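Local coordinates for GH5 (Bacteroidetes bacterium AC2a, PDB 4YHE), which probably hydrolyses beta-glucosidic bonds in cellulose or related glucans, as a family 5 glycoside hydrolase built on a beta/alpha barrel, at residues Ile16-Gly21 / Gln44-Gly49; Glu86-Ala91 / Leu96-Asn101; Thr161-Gln166 / Ala239-Asp244; Gly294-Val299 / Arg315-Ala320; Gly344-Ala349 / Gln359-Met364. One frame throughout, in Å; residues are numbered along the deposited sequence.

Contact 1 of 5, residues Ile16-Gly21 / Gln44-Gly49; sequences IGWNLG and QQTFNG
W18 and L20, two residues apart on strand 16-20, reach outward to T46 and F47 on the first turn of helix 44-53. The touches are light: the far benzo corner of the indole, W18 CH2, stands 4.5 Å from the methyl T46 CG2, and L20 CD2 lies 4.4 Å from the ring atom F47 CZ. Both approaches are oblique to the rings. With CG turned anti to the backbone N (chi1 -177°), the indole of W18 extends away from the strand toward the helix. The closest CA atoms, L20 CA and T46 CA, are 9.4 Å apart, and long side chains have to meet between them; tryptophan, leucine and phenylalanine supply that length.

One shell further out, polar bonds fix these groups. W18 NE1 bonds D332 OD2, and the indole meets H348 edge-to-face. T46 suits its buried place because it has two ends: its methyl meets the corner of the indole, while its hydroxyl bonds H348 O and accepts from T43 N, at the start of the helix. F47 continues the apolar layer onto L87, M90 and A91 of helix 78-93. Within helix 44-53, Q44 NE2 bonds N48 OD1 one turn on, at 3.2 Å. L20 is the centre of an inverse gamma turn, closed by a weak bond from G21 N to N19 O. Outward-facing strand residues meeting a helix that wraps the sheet are the basic packing of a beta/alpha barrel, here at its first strand.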
# COMPACT_ATOMS: atom_id res chain seq x y z
N ILE A 16 -5.87 -8.20 -7.43
CA ILE A 16 -4.94 -8.48 -6.35
C ILE A 16 -3.51 -8.27 -6.93
O ILE A 16 -3.14 -8.80 -7.97
CB ILE A 16 -5.11 -9.90 -5.75
CG1 ILE A 16 -6.51 -10.05 -5.16
CG2 ILE A 16 -4.02 -10.21 -4.73
CD1 ILE A 16 -6.83 -9.08 -4.02
N GLY A 17 -2.75 -7.41 -6.26
CA GLY A 17 -1.37 -7.16 -6.60
C GLY A 17 -0.43 -7.54 -5.46
O GLY A 17 -0.82 -8.21 -4.47
N TRP A 18 0.83 -7.12 -5.61
CA TRP A 18 1.91 -7.60 -4.74
C TRP A 18 2.89 -6.46 -4.54
O TRP A 18 3.17 -5.70 -5.49
CB TRP A 18 2.57 -8.78 -5.42
CG TRP A 18 3.67 -9.51 -4.72
CD1 TRP A 18 3.56 -10.59 -3.93
CD2 TRP A 18 5.07 -9.26 -4.85
NE1 TRP A 18 4.80 -11.03 -3.53
CE2 TRP A 18 5.75 -10.23 -4.10
CE3 TRP A 18 5.82 -8.33 -5.57
CZ2 TRP A 18 7.14 -10.27 -4.01
CZ3 TRP A 18 7.21 -8.37 -5.46
CH2 TRP A 18 7.84 -9.35 -4.71
N ASN A 19 3.35 -6.31 -3.29
CA ASN A 19 4.37 -5.28 -2.96
C ASN A 19 5.78 -5.88 -3.01
O ASN A 19 6.07 -6.91 -2.36
CB ASN A 19 4.20 -4.73 -1.57
CG ASN A 19 3.12 -3.68 -1.48
OD1 ASN A 19 3.41 -2.48 -1.51
ND2 ASN A 19 1.88 -4.12 -1.32
N LEU A 20 6.67 -5.20 -3.72
CA LEU A 20 8.10 -5.44 -3.65
C LEU A 20 8.62 -4.74 -2.39
O LEU A 20 9.26 -3.70 -2.48
CB LEU A 20 8.78 -4.96 -4.90
CG LEU A 20 10.29 -5.25 -5.05
CD1 LEU A 20 10.61 -6.72 -5.22
CD2 LEU A 20 10.82 -4.41 -6.23
N GLY A 21 8.36 -5.35 -1.24
CA GLY A 21 8.57 -4.72 0.08
C GLY A 21 9.94 -4.98 0.67
O GLY A 21 10.59 -5.97 0.34
N GLN A 44 13.91 -9.22 -14.06
CA GLN A 44 12.72 -9.46 -14.89
C GLN A 44 11.94 -10.67 -14.46
O GLN A 44 10.71 -10.69 -14.56
CB GLN A 44 13.11 -9.65 -16.37
CG GLN A 44 11.92 -9.62 -17.33
CD GLN A 44 11.13 -8.31 -17.27
OE1 GLN A 44 11.67 -7.23 -17.48
NE2 GLN A 44 9.83 -8.42 -16.98
N GLN A 45 12.64 -11.72 -14.05
CA GLN A 45 12.03 -12.97 -13.63
C GLN A 45 11.11 -12.74 -12.41
O GLN A 45 10.08 -13.40 -12.26
CB GLN A 45 13.11 -14.02 -13.33
CG GLN A 45 13.85 -14.57 -14.57
CD GLN A 45 14.64 -13.51 -15.36
OE1 GLN A 45 15.57 -12.83 -14.84
NE2 GLN A 45 14.27 -13.35 -16.64
N THR A 46 11.48 -11.80 -11.53
CA THR A 46 10.60 -11.44 -10.43
C THR A 46 9.22 -11.06 -10.94
O THR A 46 8.21 -11.65 -10.52
CB THR A 46 11.15 -10.24 -9.62
OG1 THR A 46 12.51 -10.49 -9.24
CG2 THR A 46 10.31 -10.01 -8.38
N PHE A 47 9.17 -10.11 -11.86
CA PHE A 47 7.91 -9.57 -12.35
C PHE A 47 7.18 -10.58 -13.23
O PHE A 47 5.94 -10.64 -13.19
CB PHE A 47 8.16 -8.26 -13.07
CG PHE A 47 8.74 -7.22 -12.16
CD1 PHE A 47 7.93 -6.50 -11.30
CD2 PHE A 47 10.10 -6.99 -12.14
CE1 PHE A 47 8.47 -5.57 -10.44
CE2 PHE A 47 10.65 -6.06 -11.27
CZ PHE A 47 9.83 -5.35 -10.43
N ASN A 48 7.92 -11.39 -13.97
CA ASN A 48 7.30 -12.49 -14.72
C ASN A 48 6.57 -13.47 -13.79
O ASN A 48 5.45 -13.94 -14.07
CB ASN A 48 8.38 -13.25 -15.53
CG ASN A 48 8.97 -12.41 -16.67
OD1 ASN A 48 8.49 -11.33 -17.01
ND2 ASN A 48 10.00 -12.95 -17.31
N GLY A 49 7.20 -13.77 -12.66
CA GLY A 49 6.63 -14.63 -11.63
C GLY A 49 5.31 -14.09 -11.13
O GLY A 49 4.35 -14.84 -10.98

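Contact 2 of 5, residues Glu86-Ala91 / Leu96-Asn101; sequences ELVHMA and LIVIIN
V98 points straight at A91 and V88 across the core of a beta-alpha-beta unit, in which the axes of helix segment 86-91 and strand 97-101 approach to 8.5 Å at 159°, nearly antiparallel. From CB, directed toward the helix, its two methyls part. V98 CG1 lies anti to the backbone N (chi1 177°) and comes to V88 CG2 at 4.1 Å. V98 CG2, beside the backbone N, meets A91 CB, and it stands 4.0 Å from V88 O. The two valines cross obliquely, whereas V88 and I100 meet at about a right angle, V88 CG2 touching I100 CG2 at 3.8 Å. Beta-branched residues suit the strand, and their broad tops offer the helix a methyl surface; alanine at 91 lets the helix come close.

Where the helix gives way to the strand, after a short loop, L96 N donates to A91 O at 3.1 Å, in a nearly straight bond (165°) that ties the helix to the strand's entrance. The tightest spot is A91 CB against V98 CG2, at 3.4 Å closer than carbons usually pack.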
# COMPACT_ATOMS: atom_id res chain seq x y z
N GLU A 86 14.06 1.44 -14.25
CA GLU A 86 14.26 0.08 -14.77
C GLU A 86 13.24 -0.91 -14.21
O GLU A 86 12.66 -1.72 -14.95
CB GLU A 86 15.68 -0.43 -14.48
CG GLU A 86 16.73 0.10 -15.45
CD GLU A 86 17.28 -0.96 -16.42
OE1 GLU A 86 17.59 -2.12 -16.01
OE2 GLU A 86 17.43 -0.62 -17.62
N LEU A 87 13.03 -0.85 -12.90
CA LEU A 87 12.05 -1.76 -12.25
C LEU A 87 10.63 -1.57 -12.79
O LEU A 87 9.92 -2.55 -13.10
CB LEU A 87 12.06 -1.52 -10.75
CG LEU A 87 13.34 -1.94 -10.04
CD1 LEU A 87 13.37 -1.32 -8.66
CD2 LEU A 87 13.43 -3.45 -9.99
N VAL A 88 10.23 -0.30 -12.90
CA VAL A 88 8.94 0.09 -13.45
C VAL A 88 8.75 -0.55 -14.82
O VAL A 88 7.71 -1.12 -15.14
CB VAL A 88 8.87 1.64 -13.52
CG1 VAL A 88 7.80 2.14 -14.46
CG2 VAL A 88 8.62 2.21 -12.14
N HIS A 89 9.80 -0.47 -15.64
CA HIS A 89 9.69 -0.99 -17.02
C HIS A 89 9.80 -2.50 -17.13
O HIS A 89 9.18 -3.09 -18.04
CB HIS A 89 10.62 -0.19 -17.94
CG HIS A 89 10.11 1.19 -18.22
ND1 HIS A 89 10.54 2.31 -17.54
CD2 HIS A 89 9.12 1.61 -19.06
CE1 HIS A 89 9.88 3.36 -17.98
NE2 HIS A 89 9.01 2.97 -18.89
N MET A 90 10.49 -3.17 -16.19
CA MET A 90 10.38 -4.63 -16.09
C MET A 90 8.95 -5.07 -15.77
O MET A 90 8.41 -6.01 -16.38
CB MET A 90 11.31 -5.20 -15.01
CG MET A 90 12.80 -4.99 -15.22
SD MET A 90 13.72 -5.57 -13.78
CE MET A 90 15.43 -5.31 -14.26
N ALA A 91 8.35 -4.40 -14.79
CA ALA A 91 6.96 -4.65 -14.42
C ALA A 91 6.01 -4.47 -15.62
O ALA A 91 5.12 -5.30 -15.84
CB ALA A 91 6.56 -3.71 -13.29
N LEU A 96 2.02 -5.70 -15.87
CA LEU A 96 1.47 -5.28 -14.57
C LEU A 96 1.21 -3.79 -14.53
O LEU A 96 1.94 -3.00 -15.13
CB LEU A 96 2.44 -5.66 -13.44
CG LEU A 96 2.82 -7.12 -13.33
CD1 LEU A 96 4.06 -7.31 -12.48
CD2 LEU A 96 1.65 -7.92 -12.79
N ILE A 97 0.14 -3.41 -13.84
CA ILE A 97 -0.06 -2.02 -13.45
C ILE A 97 0.94 -1.78 -12.31
O ILE A 97 1.18 -2.67 -11.49
CB ILE A 97 -1.52 -1.81 -13.00
CG1 ILE A 97 -2.43 -1.90 -14.23
CG2 ILE A 97 -1.69 -0.47 -12.31
CD1 ILE A 97 -3.86 -2.27 -13.93
N VAL A 98 1.49 -0.59 -12.26
CA VAL A 98 2.64 -0.30 -11.37
C VAL A 98 2.35 0.92 -10.54
O VAL A 98 1.93 1.92 -11.08
CB VAL A 98 3.92 -0.03 -12.19
CG1 VAL A 98 5.12 0.33 -11.29
CG2 VAL A 98 4.23 -1.23 -13.08
N ILE A 99 2.58 0.84 -9.22
CA ILE A 99 2.50 1.99 -8.34
C ILE A 99 3.90 2.26 -7.76
O ILE A 99 4.56 1.33 -7.31
CB ILE A 99 1.56 1.68 -7.14
CG1 ILE A 99 0.19 1.26 -7.63
CG2 ILE A 99 1.41 2.86 -6.21
CD1 ILE A 99 -0.65 0.62 -6.53
N ILE A 100 4.34 3.51 -7.80
CA ILE A 100 5.55 3.95 -7.07
C ILE A 100 5.16 5.07 -6.15
O ILE A 100 4.12 5.68 -6.34
CB ILE A 100 6.67 4.41 -8.01
CG1 ILE A 100 6.22 5.56 -8.96
CG2 ILE A 100 7.15 3.21 -8.83
CD1 ILE A 100 7.36 6.19 -9.72
N ASN A 101 6.00 5.36 -5.16
CA ASN A 101 5.63 6.31 -4.12
C ASN A 101 6.84 6.98 -3.48
O ASN A 101 7.98 6.82 -3.94
CB ASN A 101 4.74 5.60 -3.05
CG ASN A 101 5.52 4.69 -2.12
OD1 ASN A 101 6.72 4.49 -2.27
ND2 ASN A 101 4.81 4.11 -1.14

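Contact 3 of 5, residues Thr161-Gln166 / Ala239-Asp244; sequences TLNEIQ and AVHSYD
The imidazole of H241 is met at its edge by two oxygens, E164 OE2 and N163 OD1, both lying near the ring plane; across this contact neither atom sits over a face. H241 ND1 donates to E164 OE2 at 2.6 Å, with an N-H...O angle of 160°. The carboxylate receives it on its anti side and is turned 46° from the ring, so the two planes do not coincide. Further round the rim, N163 OD1 comes close to H241 CE1, at 3.1 Å, its amide plane 44° from the ring, although the stronger partner of that oxygen is R59 NH2. The E164 side chain is extended beyond CG, which carries OE2 forward to the ring, while E164 CG passes H241 ND1 at 3.6 Å. Histidine suits this place because its ring holds the ND1 donor in plane, aimed at the carboxylate. With an alanine in place of E164, H241 ND1 would probably lose its acceptor and the ring would be freer to turn.

Beyond H241 the strand ends in an ST turn: D244 N gives to S242 OG at 3.2 Å, and S242 OG donates to D244 OD2 at 2.6 Å. E295 is a neighbour of H241 and takes a bond from Y243 OH. The N163-E164 pair follows strand 157-160 at the C-terminal mouth of the barrel, consistent with the active-site Asn-Glu of family 5 glycosidases. The loop carrying it leads toward helix 181-199, while strand 236-242 lies beside strand 291-296.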
# COMPACT_ATOMS: atom_id res chain seq x y z
N THR A 161 1.22 9.35 -3.61
CA THR A 161 1.90 10.57 -3.18
C THR A 161 2.86 10.39 -2.01
O THR A 161 3.94 11.00 -1.99
CB THR A 161 0.91 11.69 -2.80
OG1 THR A 161 -0.05 11.22 -1.85
CG2 THR A 161 0.18 12.17 -4.02
N LEU A 162 2.40 9.62 -1.03
CA LEU A 162 3.03 9.44 0.27
C LEU A 162 2.63 8.06 0.77
O LEU A 162 1.73 7.44 0.20
CB LEU A 162 2.49 10.46 1.27
CG LEU A 162 2.55 11.92 0.85
CD1 LEU A 162 1.75 12.78 1.81
CD2 LEU A 162 4.01 12.34 0.88
N ASN A 163 3.28 7.61 1.82
CA ASN A 163 2.98 6.34 2.44
C ASN A 163 2.13 6.46 3.73
O ASN A 163 0.91 6.68 3.65
CB ASN A 163 4.26 5.55 2.65
CG ASN A 163 4.01 4.14 3.13
OD1 ASN A 163 3.08 3.46 2.62
ND2 ASN A 163 4.77 3.70 4.14
N GLU A 164 2.75 6.29 4.90
CA GLU A 164 2.01 6.22 6.15
C GLU A 164 2.43 7.41 6.98
O GLU A 164 3.45 7.37 7.65
CB GLU A 164 2.30 4.91 6.88
CG GLU A 164 1.71 3.67 6.19
CD GLU A 164 1.87 2.40 7.02
OE1 GLU A 164 2.71 2.41 7.95
OE2 GLU A 164 1.18 1.40 6.73
N ILE A 165 1.64 8.47 6.93
CA ILE A 165 2.05 9.73 7.58
C ILE A 165 1.38 9.79 8.94
O ILE A 165 0.18 9.50 9.08
CB ILE A 165 1.70 10.93 6.67
CG1 ILE A 165 2.46 10.81 5.34
CG2 ILE A 165 1.97 12.26 7.37
CD1 ILE A 165 3.97 10.76 5.48
N GLN A 166 2.17 10.11 9.96
CA GLN A 166 1.70 10.02 11.34
C GLN A 166 2.67 10.71 12.29
O GLN A 166 3.70 11.21 11.86
CB GLN A 166 1.60 8.58 11.78
CG GLN A 166 2.90 7.80 11.69
CD GLN A 166 2.93 6.63 12.64
OE1 GLN A 166 2.52 6.73 13.80
NE2 GLN A 166 3.45 5.50 12.16
N ALA A 239 -5.86 5.57 -1.29
CA ALA A 239 -4.99 4.47 -0.84
C ALA A 239 -5.23 4.24 0.63
O ALA A 239 -5.17 5.20 1.42
CB ALA A 239 -3.54 4.85 -1.05
N VAL A 240 -5.37 2.98 1.02
CA VAL A 240 -5.45 2.60 2.43
C VAL A 240 -4.61 1.34 2.69
O VAL A 240 -4.25 0.60 1.74
CB VAL A 240 -6.92 2.36 2.87
CG1 VAL A 240 -7.71 3.65 2.96
CG2 VAL A 240 -7.65 1.43 1.91
N HIS A 241 -4.30 1.09 3.97
CA HIS A 241 -3.61 -0.13 4.35
C HIS A 241 -4.45 -0.86 5.39
O HIS A 241 -5.09 -0.23 6.23
CB HIS A 241 -2.22 0.12 4.94
CG HIS A 241 -1.25 0.74 3.99
ND1 HIS A 241 0.01 1.13 4.37
CD2 HIS A 241 -1.37 1.09 2.69
CE1 HIS A 241 0.63 1.66 3.34
NE2 HIS A 241 -0.19 1.65 2.31
N SER A 242 -4.44 -2.19 5.33
CA SER A 242 -4.99 -2.99 6.44
C SER A 242 -4.24 -4.26 6.78
O SER A 242 -4.07 -5.16 5.94
CB SER A 242 -6.47 -3.32 6.23
OG SER A 242 -6.96 -4.07 7.33
N TYR A 243 -3.83 -4.32 8.04
CA TYR A 243 -3.34 -5.54 8.69
C TYR A 243 -4.27 -5.92 9.88
O TYR A 243 -3.84 -6.42 10.93
CB TYR A 243 -1.91 -5.36 9.14
CG TYR A 243 -0.96 -5.01 8.04
CD1 TYR A 243 -0.31 -5.99 7.31
CD2 TYR A 243 -0.70 -3.67 7.70
CE1 TYR A 243 0.59 -5.69 6.29
CE2 TYR A 243 0.19 -3.35 6.69
CZ TYR A 243 0.81 -4.36 5.97
OH TYR A 243 1.71 -4.08 5.00
N ASP A 244 -5.57 -5.74 9.66
CA ASP A 244 -6.58 -5.87 10.71
C ASP A 244 -7.12 -7.29 10.83
O ASP A 244 -7.34 -7.95 9.80
CB ASP A 244 -7.77 -4.93 10.44
CG ASP A 244 -7.38 -3.45 10.42
OD1 ASP A 244 -6.68 -3.00 11.33
OD2 ASP A 244 -7.78 -2.73 9.46

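Contact 4 of 5, residues Gly294-Val299 / Arg315-Ala320; sequences GEFGAV and RYICKA
F296 projects its ring from the end of strand 291-296 toward helix 304-323, where I317 and C318 meet neighbouring carbons of the ring, both obliquely. The sulfur C318 SG is equally near CE2 and CZ of F296, 3.7 Å from each. Measured to the ring centroid it is 4.5 Å away and 53° off the normal, an oblique sulfur-aromatic contact. I317 reaches the next stretch of the ring: its CD1 lies 3.9 Å from F296 CD2, the two side chains crossing at a slant. Because I317 is fully extended at its end (chi2 180°), that terminal methyl is carried out to the ring. F296 itself has CG between its backbone N and carbonyl carbon (chi1 80°), which swings the ring to the helix side.

Each residue type fits. A phenylalanine is long and flat enough to cross the 9.8 Å between F296 CA and C318 CA, and the small, polarisable thiol lets the ring approach a helix without demanding a hydrophilic partner. M364 of helix 357-369 touches both F296 and C318, so the ring has sulfur-bearing neighbours on two helices. G297 follows immediately with backbone angles at which a CB would jam against F296 O, so glycine is required as the chain leaves the strand. F296 is also held by backbone bonds to L329 and W331 of the adjoining strand. The contact joins strand 291-296 to helix 304-323 within the beta-alpha-beta unit completed by strand 327-332, a late segment of the beta/alpha barrel.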
# COMPACT_ATOMS: atom_id res chain seq x y z
N GLY A 294 -3.15 -0.30 -0.75
CA GLY A 294 -1.73 -0.28 -1.06
C GLY A 294 -0.97 -1.41 -0.40
O GLY A 294 0.02 -1.89 -0.94
N GLU A 295 -1.42 -1.79 0.79
CA GLU A 295 -0.90 -2.92 1.54
C GLU A 295 -1.98 -3.63 2.28
O GLU A 295 -2.83 -2.98 2.91
CB GLU A 295 0.12 -2.45 2.60
CG GLU A 295 1.31 -1.76 2.02
CD GLU A 295 2.27 -1.20 3.08
OE1 GLU A 295 2.25 -1.67 4.23
OE2 GLU A 295 3.03 -0.30 2.72
N PHE A 296 -1.99 -4.96 2.20
CA PHE A 296 -2.72 -5.78 3.15
C PHE A 296 -1.97 -7.05 3.38
O PHE A 296 -1.10 -7.42 2.60
CB PHE A 296 -4.19 -6.07 2.71
CG PHE A 296 -4.29 -7.19 1.69
CD1 PHE A 296 -3.93 -6.96 0.37
CD2 PHE A 296 -4.68 -8.46 2.07
CE1 PHE A 296 -4.00 -7.98 -0.58
CE2 PHE A 296 -4.77 -9.50 1.12
CZ PHE A 296 -4.41 -9.25 -0.21
N GLY A 297 -2.30 -7.74 4.44
CA GLY A 297 -1.80 -9.08 4.62
C GLY A 297 -1.93 -9.59 6.02
O GLY A 297 -2.43 -8.89 6.92
N ALA A 298 -1.47 -10.82 6.17
CA ALA A 298 -1.38 -11.53 7.43
C ALA A 298 -0.17 -12.43 7.34
O ALA A 298 0.06 -13.12 6.30
CB ALA A 298 -2.64 -12.36 7.69
N VAL A 299 0.56 -12.52 8.44
CA VAL A 299 1.74 -13.35 8.48
C VAL A 299 1.48 -14.85 8.38
O VAL A 299 0.39 -15.36 8.66
CB VAL A 299 2.64 -13.06 9.69
CG1 VAL A 299 3.07 -11.60 9.66
CG2 VAL A 299 1.98 -13.46 11.01
N ARG A 315 -9.19 -15.57 1.66
CA ARG A 315 -10.35 -15.79 0.82
C ARG A 315 -11.48 -14.86 1.18
O ARG A 315 -12.06 -14.21 0.32
CB ARG A 315 -10.83 -17.23 0.93
CG ARG A 315 -9.90 -18.24 0.34
CD ARG A 315 -10.67 -19.56 0.09
NE ARG A 315 -11.19 -20.15 1.34
CZ ARG A 315 -10.47 -20.81 2.24
NH1 ARG A 315 -9.16 -21.00 2.05
NH2 ARG A 315 -11.05 -21.30 3.32
N TYR A 316 -11.78 -14.78 2.46
CA TYR A 316 -12.92 -13.98 2.91
C TYR A 316 -12.73 -12.48 2.62
O TYR A 316 -13.59 -11.85 2.00
CB TYR A 316 -13.15 -14.21 4.40
CG TYR A 316 -14.48 -13.69 4.89
CD1 TYR A 316 -15.63 -14.50 4.84
CD2 TYR A 316 -14.61 -12.40 5.39
CE1 TYR A 316 -16.85 -14.01 5.23
CE2 TYR A 316 -15.85 -11.91 5.82
CZ TYR A 316 -16.97 -12.74 5.75
OH TYR A 316 -18.20 -12.31 6.17
N ILE A 317 -11.63 -11.89 3.09
CA ILE A 317 -11.47 -10.45 2.92
C ILE A 317 -11.31 -10.02 1.45
O ILE A 317 -11.83 -8.97 1.06
CB ILE A 317 -10.34 -9.85 3.80
CG1 ILE A 317 -8.96 -10.21 3.28
CG2 ILE A 317 -10.54 -10.26 5.26
CD1 ILE A 317 -7.83 -9.62 4.13
N CYS A 318 -10.62 -10.82 0.65
CA CYS A 318 -10.42 -10.51 -0.74
C CYS A 318 -11.75 -10.63 -1.53
O CYS A 318 -11.96 -9.90 -2.48
CB CYS A 318 -9.33 -11.39 -1.33
SG CYS A 318 -7.67 -11.02 -0.60
N LYS A 319 -12.61 -11.54 -1.11
CA LYS A 319 -13.95 -11.64 -1.73
C LYS A 319 -14.73 -10.39 -1.37
O LYS A 319 -15.30 -9.70 -2.22
CB LYS A 319 -14.70 -12.89 -1.30
CG LYS A 319 -16.12 -12.96 -1.84
CD LYS A 319 -16.16 -12.81 -3.34
CE LYS A 319 -17.49 -13.31 -3.94
NZ LYS A 319 -17.77 -12.62 -5.23
N ALA A 320 -14.70 -10.04 -0.09
CA ALA A 320 -15.38 -8.82 0.34
C ALA A 320 -14.91 -7.57 -0.43
O ALA A 320 -15.71 -6.68 -0.74
CB ALA A 320 -15.23 -8.64 1.86

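Contact 5 of 5, residues Gly344-Ala349 / Gln359-Met364; sequences GVIDHA and QAVRAM
V361 supplies the bump: its methyl CG2 sits between V345 CG2, at 3.5 Å, and the end of I346, whose CD1 lies 4.4 Å off. The valines meet at a slant, so the methyl of one rests against the branch of the other, and V345 CB too is only 4.1 Å from V361 CG2. One residue earlier on the helix the surface dips, because A360 carries only a methyl, and V345 CG1 is directed toward that shallow place, reaching A360 CB at 4.2 Å. In V345, CG1 lies anti to the carbonyl carbon (chi1 -62°), which leaves CG2 between the backbone N and the carbonyl carbon and turns one methyl to V361 and the other to A360.

The loop keeps its shape by polar bonds beside the apolar ones. V345 N and I346 N both bond D332 OD2, and D347 OD1 accepts from A349 N at 2.9 Å in an Asx turn, which suits an aspartate where the loop bends. The loop after strand 327-332 is thereby laid on helix 357-369, the pattern of the eighth strand and its following helix in a beta/alpha barrel.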
# COMPACT_ATOMS: atom_id res chain seq x y z
N GLY A 344 6.86 -13.12 3.47
CA GLY A 344 7.43 -13.47 2.19
C GLY A 344 6.69 -14.65 1.57
O GLY A 344 6.56 -15.69 2.19
N VAL A 345 6.18 -14.47 0.37
CA VAL A 345 5.58 -15.60 -0.37
C VAL A 345 6.21 -15.86 -1.75
O VAL A 345 6.10 -16.98 -2.26
CB VAL A 345 4.04 -15.47 -0.53
CG1 VAL A 345 3.34 -15.44 0.83
CG2 VAL A 345 3.67 -14.26 -1.36
N ILE A 346 6.81 -14.82 -2.35
CA ILE A 346 7.55 -14.91 -3.60
C ILE A 346 8.93 -14.30 -3.46
O ILE A 346 9.08 -13.20 -2.91
CB ILE A 346 6.79 -14.23 -4.75
CG1 ILE A 346 5.59 -15.09 -5.13
CG2 ILE A 346 7.66 -14.00 -5.98
CD1 ILE A 346 4.61 -14.41 -6.05
N ASP A 347 9.94 -15.03 -3.96
CA ASP A 347 11.33 -14.58 -3.91
C ASP A 347 11.53 -13.30 -4.74
O ASP A 347 11.17 -13.23 -5.91
CB ASP A 347 12.28 -15.71 -4.37
CG ASP A 347 13.75 -15.34 -4.20
OD1 ASP A 347 14.26 -14.52 -4.98
OD2 ASP A 347 14.38 -15.92 -3.30
N HIS A 348 12.11 -12.27 -4.12
CA HIS A 348 12.21 -10.98 -4.77
C HIS A 348 13.18 -10.93 -5.96
O HIS A 348 13.06 -10.05 -6.79
CB HIS A 348 12.56 -9.87 -3.75
CG HIS A 348 11.47 -9.60 -2.76
ND1 HIS A 348 11.39 -8.42 -2.06
CD2 HIS A 348 10.42 -10.35 -2.36
CE1 HIS A 348 10.34 -8.46 -1.26
NE2 HIS A 348 9.73 -9.62 -1.43
N ALA A 349 14.13 -11.87 -6.05
CA ALA A 349 15.04 -11.92 -7.18
C ALA A 349 14.65 -12.93 -8.27
O ALA A 349 14.97 -12.71 -9.44
CB ALA A 349 16.46 -12.18 -6.74
N GLN A 359 0.09 -21.35 -1.90
CA GLN A 359 -1.25 -21.58 -1.35
C GLN A 359 -1.87 -20.27 -0.86
O GLN A 359 -3.06 -20.07 -0.99
CB GLN A 359 -1.17 -22.64 -0.23
CG GLN A 359 -0.98 -24.09 -0.73
CD GLN A 359 0.26 -24.38 -1.60
OE1 GLN A 359 1.43 -24.12 -1.22
NE2 GLN A 359 0.02 -24.98 -2.79
N ALA A 360 -1.05 -19.38 -0.30
CA ALA A 360 -1.49 -18.06 0.14
C ALA A 360 -1.85 -17.17 -1.04
O ALA A 360 -2.88 -16.51 -1.03
CB ALA A 360 -0.37 -17.41 0.96
N VAL A 361 -1.02 -17.21 -2.08
CA VAL A 361 -1.17 -16.37 -3.24
C VAL A 361 -2.45 -16.80 -3.99
O VAL A 361 -3.24 -15.96 -4.38
CB VAL A 361 0.12 -16.46 -4.11
CG1 VAL A 361 -0.09 -16.01 -5.52
CG2 VAL A 361 1.23 -15.62 -3.48
N ARG A 362 -2.65 -18.10 -4.10
CA ARG A 362 -3.85 -18.65 -4.73
C ARG A 362 -5.12 -18.28 -3.94
O ARG A 362 -6.12 -17.88 -4.56
CB ARG A 362 -3.71 -20.16 -4.87
CG ARG A 362 -2.65 -20.63 -5.86
CD ARG A 362 -3.21 -20.88 -7.27
NE ARG A 362 -3.82 -19.69 -7.84
CZ ARG A 362 -3.19 -18.66 -8.37
NH1 ARG A 362 -1.87 -18.63 -8.48
NH2 ARG A 362 -3.87 -17.62 -8.81
N ALA A 363 -5.09 -18.37 -2.60
CA ALA A 363 -6.23 -17.99 -1.78
C ALA A 363 -6.69 -16.57 -2.10
O ALA A 363 -7.88 -16.31 -2.36
CB ALA A 363 -5.93 -18.17 -0.32
N MET A 364 -5.74 -15.62 -2.12
CA MET A 364 -6.10 -14.24 -2.29
C MET A 364 -6.55 -13.93 -3.74
O MET A 364 -7.64 -13.36 -3.95
CB MET A 364 -4.94 -13.32 -1.79
CG MET A 364 -3.59 -13.53 -2.42
SD MET A 364 -2.32 -12.45 -1.62
CE MET A 364 -2.19 -13.12 -0.02

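In the fold
The five contacts follow one another along the chain round one closed eight-stranded parallel barrel. Contacts 1 and 2, centres about 9 Å apart, are joined through helices 44-53 and 78-93. Contact 5 lies equally close to contact 1, bringing the end of the barrel back to its beginning. Contacts 4 and 5 have centres about 13 Å apart, and their helices 304-323 and 357-369 touch. Contact 3, its centre about 6 Å from the centre of the chain, adjoins contact 4 through neighbouring strands 236-242 and 291-296. Contacts 1, 2 and 4 pack helices on barrel strands, contact 5 lays the loop after strand 327-332 on the last barrel helix, and contact 3 lines the mouth, where, as in other family 5 enzymes, this protein probably binds its glucan.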